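Local coordinates for protein nitrilotriacetate monooxygenase (Burkholderia pseudomallei, PDB 3SDO) that probably acts as an FMN-dependent monooxygenase of the NtaA/SnaA/DszA family, inserting oxygen from molecular oxygen into an organic substrate, at residues His9-Val14 with Pro424-Ala429; Ala52-Ala57 with His411-Leu416; Ile273-Gly278 with Ser380-Trp385. All blocks are in the same frame, centred on the assembly; numbering follows the deposited sequence.

Interaction 1: residues His9-Val14 with Pro424-Ala429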
loop_
_atom_site.group_PDB
_atom_site.type_symbol
_atom_site.label_atom_id
_atom_site.label_comp_id
_atom_site.label_asym_id
_atom_site.label_seq_id
_atom_site.Cartn_x
_atom_site.Cartn_y
_atom_site.Cartn_z
ATOM N N HIS A 9 8.697 -26.002 -17.837
ATOM C CA HIS A 9 8.873 -24.651 -17.342
ATOM C C HIS A 9 8.929 -24.569 -15.800
ATOM O O HIS A 9 8.031 -25.048 -15.093
ATOM C CB HIS A 9 7.771 -23.746 -17.887
ATOM C CG HIS A 9 7.815 -22.358 -17.348
ATOM N ND1 HIS A 9 8.672 -21.390 -17.829
ATOM C CD2 HIS A 9 7.107 -21.774 -16.352
ATOM C CE1 HIS A 9 8.486 -20.271 -17.154
ATOM N NE2 HIS A 9 7.542 -20.478 -16.250
ATOM N N ILE A 10 9.990 -23.954 -15.303
ATOM C CA ILE A 10 10.150 -23.680 -13.884
ATOM C C ILE A 10 9.697 -22.251 -13.613
ATOM O O ILE A 10 10.225 -21.304 -14.206
ATOM C CB ILE A 10 11.608 -23.894 -13.447
ATOM C CG1 ILE A 10 11.997 -25.359 -13.698
ATOM C CG2 ILE A 10 11.810 -23.462 -11.965
ATOM C CD1 ILE A 10 13.473 -25.665 -13.449
ATOM N N HIS A 11 8.669 -22.089 -12.769
ATOM C CA HIS A 11 8.188 -20.750 -12.419
ATOM C C HIS A 11 9.179 -20.057 -11.473
ATOM O O HIS A 11 9.768 -20.700 -10.610
ATOM C CB HIS A 11 6.814 -20.821 -11.719
ATOM C CG HIS A 11 5.746 -21.519 -12.509
ATOM N ND1 HIS A 11 5.011 -20.882 -13.491
ATOM C CD2 HIS A 11 5.269 -22.788 -12.444
ATOM C CE1 HIS A 11 4.147 -21.742 -14.012
ATOM N NE2 HIS A 11 4.276 -22.902 -13.389
ATOM N N PHE A 12 9.320 -18.742 -11.598
ATOM C CA PHE A 12 10.119 -17.960 -10.653
ATOM C C PHE A 12 9.387 -16.753 -10.146
ATOM O O PHE A 12 8.665 -16.070 -10.892
ATOM C CB PHE A 12 11.404 -17.479 -11.307
ATOM C CG PHE A 12 12.381 -18.586 -11.572
ATOM C CD1 PHE A 12 13.288 -18.953 -10.618
ATOM C CD2 PHE A 12 12.357 -19.268 -12.771
ATOM C CE1 PHE A 12 14.188 -19.996 -10.849
ATOM C CE2 PHE A 12 13.240 -20.276 -13.023
ATOM C CZ PHE A 12 14.163 -20.655 -12.044
ATOM N N GLY A 13 9.628 -16.464 -8.877
ATOM C CA GLY A 13 9.286 -15.178 -8.281
ATOM C C GLY A 13 10.562 -14.545 -7.768
ATOM O O GLY A 13 11.539 -15.245 -7.519
ATOM N N VAL A 14 10.559 -13.232 -7.569
ATOM C CA VAL A 14 11.710 -12.563 -6.953
ATOM C C VAL A 14 11.280 -11.753 -5.737
ATOM O O VAL A 14 10.384 -10.888 -5.811
ATOM C CB VAL A 14 12.520 -11.710 -7.986
ATOM C CG1 VAL A 14 11.657 -10.633 -8.628
ATOM C CG2 VAL A 14 13.728 -11.119 -7.362
ATOM N N PRO A 424 10.780 -17.959 -21.266
ATOM C CA PRO A 424 10.794 -16.555 -20.845
ATOM C C PRO A 424 9.662 -15.676 -21.416
ATOM O O PRO A 424 9.463 -14.532 -20.947
ATOM C CB PRO A 424 12.158 -16.059 -21.358
ATOM C CG PRO A 424 12.449 -16.907 -22.530
ATOM C CD PRO A 424 11.818 -18.243 -22.279
ATOM N N VAL A 425 8.934 -16.204 -22.402
ATOM C CA VAL A 425 7.852 -15.479 -23.060
ATOM C C VAL A 425 6.529 -16.211 -22.924
ATOM O O VAL A 425 5.785 -16.326 -23.878
ATOM C CB VAL A 425 8.156 -15.247 -24.565
ATOM C CG1 VAL A 425 9.277 -14.211 -24.718
ATOM C CG2 VAL A 425 8.492 -16.558 -25.278
ATOM N N ARG A 426 6.240 -16.720 -21.736
ATOM C CA ARG A 426 4.921 -17.252 -21.446
ATOM C C ARG A 426 3.906 -16.149 -21.585
ATOM O O ARG A 426 4.065 -15.058 -21.036
ATOM C CB ARG A 426 4.842 -17.832 -20.035
ATOM C CG ARG A 426 5.333 -19.249 -19.955
ATOM C CD ARG A 426 5.493 -19.717 -18.498
ATOM N NE ARG A 426 4.236 -19.950 -17.783
ATOM C CZ ARG A 426 3.424 -20.983 -18.009
ATOM N NH1 ARG A 426 3.714 -21.859 -18.960
ATOM N NH2 ARG A 426 2.299 -21.135 -17.302
ATOM N N ARG A 427 2.862 -16.443 -22.340
ATOM C CA ARG A 427 1.854 -15.464 -22.618
ATOM C C ARG A 427 0.822 -15.583 -21.526
ATOM O O ARG A 427 0.547 -16.678 -21.020
ATOM C CB ARG A 427 1.241 -15.679 -24.003
ATOM N N GLY A 428 0.289 -14.447 -21.118
ATOM C CA GLY A 428 -0.729 -14.436 -20.083
ATOM C C GLY A 428 -0.858 -13.047 -19.538
ATOM O O GLY A 428 0.139 -12.417 -19.208
ATOM N N ALA A 429 -2.088 -12.563 -19.468
ATOM C CA ALA A 429 -2.349 -11.233 -18.975
ATOM C C ALA A 429 -2.176 -11.181 -17.464
ATOM O O ALA A 429 -1.651 -10.193 -16.947
ATOM C CB ALA A 429 -3.766 -10.791 -19.387
#
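Arg426 lays its CD methylene over one face of the His9 imidazole, where the first strand of the TIM-barrel-like fold of the luciferase-like monooxygenases begins and the loop between helices 401-418 and 431-435 passes by. CD lies 3.2 Å from the ring centroid, over the centre of the face, the geometry of a CH-pi contact; its closest ring atom is His9 NE2, 3.1 Å from Arg426 CD. The guanidinium continues the overlap as a displaced stack, its centre 4.6 Å from that of the His9 ring and the two planes 19° apart. His9 reaches this loop because its CG stands anti to the backbone N (chi1 176°), and the imidazole is tied there by ND1 to the backbone N of Asp423, while Phe422 also meets the ring. Arg426 bends at chi3, which brings the guanidinium in front of His11. There the two planes are nearly perpendicular, at 88°: the His11 ring presents its edge to the guanidinium face. Arg426 NH2 also donates a hydrogen bond to the carbonyl O of His434. This same NH2 sits 3.8 Å from His11 CE1, close to the plane of the imidazole.

Interaction 2: residues Ala52-Ala57 with His411-Leu416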
loop_
_atom_site.group_PDB
_atom_site.type_symbol
_atom_site.label_atom_id
_atom_site.label_comp_id
_atom_site.label_asym_id
_atom_site.label_seq_id
_atom_site.Cartn_x
_atom_site.Cartn_y
_atom_site.Cartn_z
ATOM N N ALA A 52 12.977 -10.534 -18.040
ATOM C CA ALA A 52 13.555 -11.885 -18.086
ATOM C C ALA A 52 12.488 -12.993 -18.038
ATOM O O ALA A 52 12.798 -14.190 -18.143
ATOM C CB ALA A 52 14.537 -12.043 -16.905
ATOM N N GLY A 53 11.236 -12.606 -17.849
ATOM C CA GLY A 53 10.154 -13.575 -17.741
ATOM C C GLY A 53 9.893 -14.138 -16.352
ATOM O O GLY A 53 9.190 -15.139 -16.207
ATOM N N ILE A 54 10.422 -13.487 -15.326
ATOM C CA ILE A 54 10.096 -13.849 -13.954
ATOM C C ILE A 54 8.614 -13.518 -13.699
ATOM O O ILE A 54 8.119 -12.471 -14.073
ATOM C CB ILE A 54 11.079 -13.179 -12.945
ATOM C CG1 ILE A 54 12.459 -13.797 -13.113
ATOM C CG2 ILE A 54 10.626 -13.359 -11.500
ATOM C CD1 ILE A 54 13.571 -13.173 -12.250
ATOM N N ALA A 55 7.905 -14.449 -13.088
ATOM C CA ALA A 55 6.421 -14.380 -13.018
ATOM C C ALA A 55 5.887 -13.328 -12.042
ATOM O O ALA A 55 4.820 -12.751 -12.269
ATOM C CB ALA A 55 5.869 -15.731 -12.616
ATOM N N PHE A 56 6.564 -13.132 -10.915
ATOM C CA PHE A 56 6.065 -12.165 -9.918
ATOM C C PHE A 56 7.201 -11.549 -9.106
ATOM O O PHE A 56 8.264 -12.152 -8.961
ATOM C CB PHE A 56 4.978 -12.783 -8.995
ATOM C CG PHE A 56 5.439 -13.932 -8.190
ATOM C CD1 PHE A 56 5.473 -15.195 -8.738
ATOM C CD2 PHE A 56 5.882 -13.765 -6.871
ATOM C CE1 PHE A 56 5.924 -16.281 -7.987
ATOM C CE2 PHE A 56 6.333 -14.832 -6.136
ATOM C CZ PHE A 56 6.368 -16.092 -6.690
ATOM N N ALA A 57 6.969 -10.319 -8.649
ATOM C CA ALA A 57 7.781 -9.664 -7.630
ATOM C C ALA A 57 7.042 -9.826 -6.302
ATOM O O ALA A 57 5.816 -9.664 -6.259
ATOM C CB ALA A 57 7.983 -8.156 -7.972
ATOM N N HIS A 411 22.626 -15.111 -16.839
ATOM C CA HIS A 411 23.421 -16.326 -16.957
ATOM C C HIS A 411 22.702 -17.620 -16.622
ATOM O O HIS A 411 22.953 -18.615 -17.259
ATOM C CB HIS A 411 24.708 -16.182 -16.163
ATOM C CG HIS A 411 25.528 -15.025 -16.624
ATOM N ND1 HIS A 411 25.682 -13.879 -15.874
ATOM C CD2 HIS A 411 26.133 -14.787 -17.811
ATOM C CE1 HIS A 411 26.403 -13.005 -16.557
ATOM N NE2 HIS A 411 26.687 -13.532 -17.737
ATOM N N VAL A 412 21.800 -17.623 -15.651
ATOM C CA VAL A 412 21.108 -18.852 -15.309
ATOM C C VAL A 412 19.876 -19.119 -16.178
ATOM O O VAL A 412 19.727 -20.231 -16.726
ATOM C CB VAL A 412 20.751 -18.922 -13.819
ATOM C CG1 VAL A 412 20.082 -20.230 -13.533
ATOM C CG2 VAL A 412 22.027 -18.772 -12.965
ATOM N N LEU A 413 19.007 -18.119 -16.340
ATOM C CA LEU A 413 17.770 -18.352 -17.082
ATOM C C LEU A 413 17.997 -18.854 -18.513
ATOM O O LEU A 413 17.285 -19.739 -18.953
ATOM C CB LEU A 413 16.844 -17.120 -17.041
ATOM C CG LEU A 413 16.227 -16.795 -15.663
ATOM C CD1 LEU A 413 15.293 -15.546 -15.706
ATOM C CD2 LEU A 413 15.465 -18.004 -15.094
ATOM N N PRO A 414 18.981 -18.296 -19.255
ATOM C CA PRO A 414 19.232 -18.785 -20.614
ATOM C C PRO A 414 19.695 -20.243 -20.683
ATOM O O PRO A 414 19.372 -20.930 -21.633
ATOM C CB PRO A 414 20.328 -17.838 -21.118
ATOM C CG PRO A 414 20.091 -16.603 -20.338
ATOM C CD PRO A 414 19.778 -17.093 -18.980
ATOM N N VAL A 415 20.449 -20.705 -19.691
ATOM C CA VAL A 415 20.807 -22.120 -19.573
ATOM C C VAL A 415 19.564 -22.966 -19.312
ATOM O O VAL A 415 19.351 -23.983 -19.963
ATOM C CB VAL A 415 21.838 -22.362 -18.438
ATOM C CG1 VAL A 415 22.038 -23.881 -18.187
ATOM C CG2 VAL A 415 23.155 -21.651 -18.762
ATOM N N LEU A 416 18.712 -22.535 -18.394
ATOM C CA LEU A 416 17.462 -23.275 -18.162
ATOM C C LEU A 416 16.590 -23.343 -19.414
ATOM O O LEU A 416 16.037 -24.413 -19.735
ATOM C CB LEU A 416 16.674 -22.698 -16.992
ATOM C CG LEU A 416 17.195 -22.931 -15.582
ATOM C CD1 LEU A 416 16.353 -22.113 -14.583
ATOM C CD2 LEU A 416 17.160 -24.421 -15.242
#
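Leu413 of helix 401-418 meets Ala52 and Ile54, which lie on the connection from helix 39-51 into strand 56-59 of the barrel. Along the helix, Val412 precedes the residue in contact: its side chain turns from this contact toward Val277 and Met382, and its carbonyl O accepts the backbone N of Leu416 at 3.0 Å. Leu413 follows and carries the whole contact through one methyl. Its CG stands beside the backbone N and anti to the carbonyl carbon (chi1 -68°), and the extended second torsion (chi2 -179°) sends CD1 outward from the helix. CD1 touches Ala52 CB at 3.8 Å and lies 3.7 Å from Ala52 O, so it touches both the methyl and the carbonyl of that residue; Ile54 CG1 is a looser neighbour, 4.2 Å from Leu413 CD1. The helix is kinked at Pro414, whose N has no bond to the turn before. Leu416, one turn beyond Val412, packs on Phe12 and on Ala379 of helix 375-387. Between Ala52 and Ile54, Gly53 ends helix 39-51 in a Schellman motif with positive phi (87°). With 94 Å² buried and one methyl set against aliphatic carbons and a carbonyl, the attraction is dispersive and hydrophobic; cohesion probably rests on shape rather than directional bonds, helped by Phe12, Phe408 and Phe422, which also pack on Leu413.

Interaction 3: residues Ile273-Gly278 with Ser380-Trp385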
loop_
_atom_site.group_PDB
_atom_site.type_symbol
_atom_site.label_atom_id
_atom_site.label_comp_id
_atom_site.label_asym_id
_atom_site.label_seq_id
_atom_site.Cartn_x
_atom_site.Cartn_y
_atom_site.Cartn_z
ATOM N N ILE A 273 15.509 -19.762 -2.544
ATOM C CA ILE A 273 16.895 -20.063 -2.805
ATOM C C ILE A 273 17.582 -18.763 -3.136
ATOM O O ILE A 273 16.917 -17.794 -3.565
ATOM C CB ILE A 273 17.099 -21.060 -3.979
ATOM C CG1 ILE A 273 16.467 -20.541 -5.278
ATOM C CG2 ILE A 273 16.494 -22.398 -3.627
ATOM C CD1 ILE A 273 16.846 -21.373 -6.534
ATOM N N GLY A 274 18.894 -18.752 -2.908
ATOM C CA GLY A 274 19.751 -17.593 -3.133
ATOM C C GLY A 274 21.023 -17.957 -3.873
ATOM O O GLY A 274 22.105 -17.950 -3.295
ATOM N N PRO A 275 20.906 -18.272 -5.162
ATOM C CA PRO A 275 22.062 -18.736 -5.931
ATOM C C PRO A 275 23.120 -17.666 -6.200
ATOM O O PRO A 275 22.789 -16.508 -6.405
ATOM C CB PRO A 275 21.430 -19.182 -7.253
ATOM C CG PRO A 275 20.165 -18.369 -7.337
ATOM C CD PRO A 275 19.668 -18.334 -5.961
ATOM N N ILE A 276 24.378 -18.090 -6.251
ATOM C CA ILE A 276 25.494 -17.229 -6.586
ATOM C C ILE A 276 26.287 -17.895 -7.698
ATOM O O ILE A 276 26.792 -19.015 -7.526
ATOM C CB ILE A 276 26.412 -17.028 -5.361
ATOM C CG1 ILE A 276 25.614 -16.465 -4.177
ATOM C CG2 ILE A 276 27.613 -16.128 -5.714
ATOM C CD1 ILE A 276 26.473 -16.227 -2.906
ATOM N N VAL A 277 26.402 -17.222 -8.837
ATOM C CA VAL A 277 26.965 -17.851 -10.029
ATOM C C VAL A 277 28.174 -17.073 -10.528
ATOM O O VAL A 277 28.272 -15.857 -10.323
ATOM C CB VAL A 277 25.911 -17.984 -11.171
ATOM C CG1 VAL A 277 24.739 -18.890 -10.715
ATOM C CG2 VAL A 277 25.385 -16.630 -11.569
ATOM N N GLY A 278 29.091 -17.806 -11.145
ATOM C CA GLY A 278 30.254 -17.262 -11.808
ATOM C C GLY A 278 30.614 -18.212 -12.940
ATOM O O GLY A 278 30.093 -19.321 -13.003
ATOM N N SER A 380 21.456 -27.189 -13.101
ATOM C CA SER A 380 21.306 -28.614 -12.870
ATOM C C SER A 380 20.677 -28.907 -11.491
ATOM O O SER A 380 19.855 -29.802 -11.378
ATOM C CB SER A 380 22.638 -29.357 -13.019
ATOM O OG SER A 380 23.024 -29.458 -14.390
ATOM N N GLU A 381 21.066 -28.146 -10.469
ATOM C CA GLU A 381 20.529 -28.339 -9.112
ATOM C C GLU A 381 19.064 -27.893 -9.041
ATOM O O GLU A 381 18.235 -28.571 -8.434
ATOM C CB GLU A 381 21.385 -27.572 -8.100
ATOM C CG GLU A 381 20.946 -27.705 -6.658
ATOM C CD GLU A 381 21.144 -29.097 -6.064
ATOM O OE1 GLU A 381 21.680 -30.002 -6.743
ATOM O OE2 GLU A 381 20.758 -29.279 -4.887
ATOM N N MET A 382 18.735 -26.777 -9.674
ATOM C CA MET A 382 17.331 -26.346 -9.769
ATOM C C MET A 382 16.494 -27.391 -10.474
ATOM O O MET A 382 15.375 -27.693 -10.038
ATOM C CB MET A 382 17.184 -24.997 -10.494
ATOM C CG MET A 382 17.826 -23.835 -9.725
ATOM S SD MET A 382 17.805 -22.260 -10.628
ATOM C CE MET A 382 18.902 -21.350 -9.535
ATOM N N ILE A 383 17.022 -27.924 -11.577
ATOM C CA ILE A 383 16.339 -28.980 -12.327
ATOM C C ILE A 383 16.149 -30.196 -11.443
ATOM O O ILE A 383 15.089 -30.806 -11.440
ATOM C CB ILE A 383 17.095 -29.349 -13.606
ATOM C CG1 ILE A 383 16.895 -28.244 -14.660
ATOM C CG2 ILE A 383 16.677 -30.778 -14.110
ATOM C CD1 ILE A 383 17.925 -28.231 -15.830
ATOM N N ARG A 384 17.167 -30.528 -10.661
ATOM C CA ARG A 384 17.075 -31.658 -9.743
ATOM C C ARG A 384 15.927 -31.473 -8.741
ATOM O O ARG A 384 15.128 -32.404 -8.525
ATOM C CB ARG A 384 18.394 -31.862 -8.995
ATOM C CG ARG A 384 18.349 -32.997 -7.983
ATOM C CD ARG A 384 19.709 -33.311 -7.402
ATOM N NE ARG A 384 19.982 -32.478 -6.245
ATOM C CZ ARG A 384 19.739 -32.802 -4.978
ATOM N NH1 ARG A 384 19.181 -33.965 -4.667
ATOM N NH2 ARG A 384 20.054 -31.938 -4.004
ATOM N N TRP A 385 15.839 -30.282 -8.139
ATOM C CA TRP A 385 14.773 -30.008 -7.158
ATOM C C TRP A 385 13.384 -30.172 -7.780
ATOM O O TRP A 385 12.475 -30.700 -7.150
ATOM C CB TRP A 385 14.900 -28.592 -6.568
ATOM C CG TRP A 385 15.949 -28.477 -5.495
ATOM C CD1 TRP A 385 17.232 -28.923 -5.561
ATOM C CD2 TRP A 385 15.798 -27.885 -4.202
ATOM N NE1 TRP A 385 17.894 -28.657 -4.398
ATOM C CE2 TRP A 385 17.037 -28.023 -3.534
ATOM C CE3 TRP A 385 14.743 -27.238 -3.542
ATOM C CZ2 TRP A 385 17.253 -27.535 -2.246
ATOM C CZ3 TRP A 385 14.958 -26.763 -2.247
ATOM C CH2 TRP A 385 16.211 -26.908 -1.619
#
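Met382 joins helix 375-387 to strand 268-277 by apolar contact, its terminal methyl meeting Ile273 and Pro275 in the helix-on-sheet layering of a TIM-barrel-like fold. CE approaches Ile273 CD1 to 3.6 Å and Pro275 CG to 3.9 Å, so a single methyl bridges the two residues on either side of Gly274. The methionine lies beside Ile273 at a slant but runs roughly at a right angle to the proline ring. Beyond CG its chain is extended (chi2 175°, chi3 -169°), which carries CE away from the helix to the strand; Ile273 answers with CG1 between the backbone N and the carbonyl carbon (chi1 57°), directing CD1 at the methionine. Phe394 of strand 393-396 and Phe408 of helix 401-418 add to the apolar surroundings, both touching Met382.

Within the helix segment, a polar cluster forms at Glu381. Arg384 grips it side-on in a salt bridge with two nitrogens: NE donates to OE1 at 3.0 Å from above the carboxylate plane, and NH2 to OE2 at 2.9 Å on the syn side. Glu381 OE2 also accepts Trp385 NE1 at 3.0 Å, from the same face of the carboxylate as Arg384 NH2.

Aromatic contacts extend this group. Trp385 meets both Phe243 and Phe371 edge-to-face, and Arg384 forms a cation-pi pair with Phe243.

The chemistry divides by residue. Glu381 is held by three donors, which restrict its rotation and probably stabilise its negative charge, whereas adhesion to the strand rests on the buried methyl of Met382 and has no directional bond to set its angle.

Overall arrangement
All three contacts bear on the same curled parallel sheet, but with different burial. Interactions 2 and 3 are buried and apolar, each resting on one methyl; interaction 1 is partly buried and built from imidazole rings and a guanidinium. Strands 11-15 and 56-59 are neighbours, so interactions 1 and 2, with centres about 8 Å apart, share backbone pairing: Phe12 O lies 2.8 Å from Ala55 N, a probable hydrogen bond. Interactions 2 and 3, about 12 Å apart between centres, meet where helices 401-418 and 375-387 pack, Leu416 CD2 lying 3.9 Å from Ile383 CG1. Interactions 1 and 3 touch more sparsely, through Phe12 and Met382.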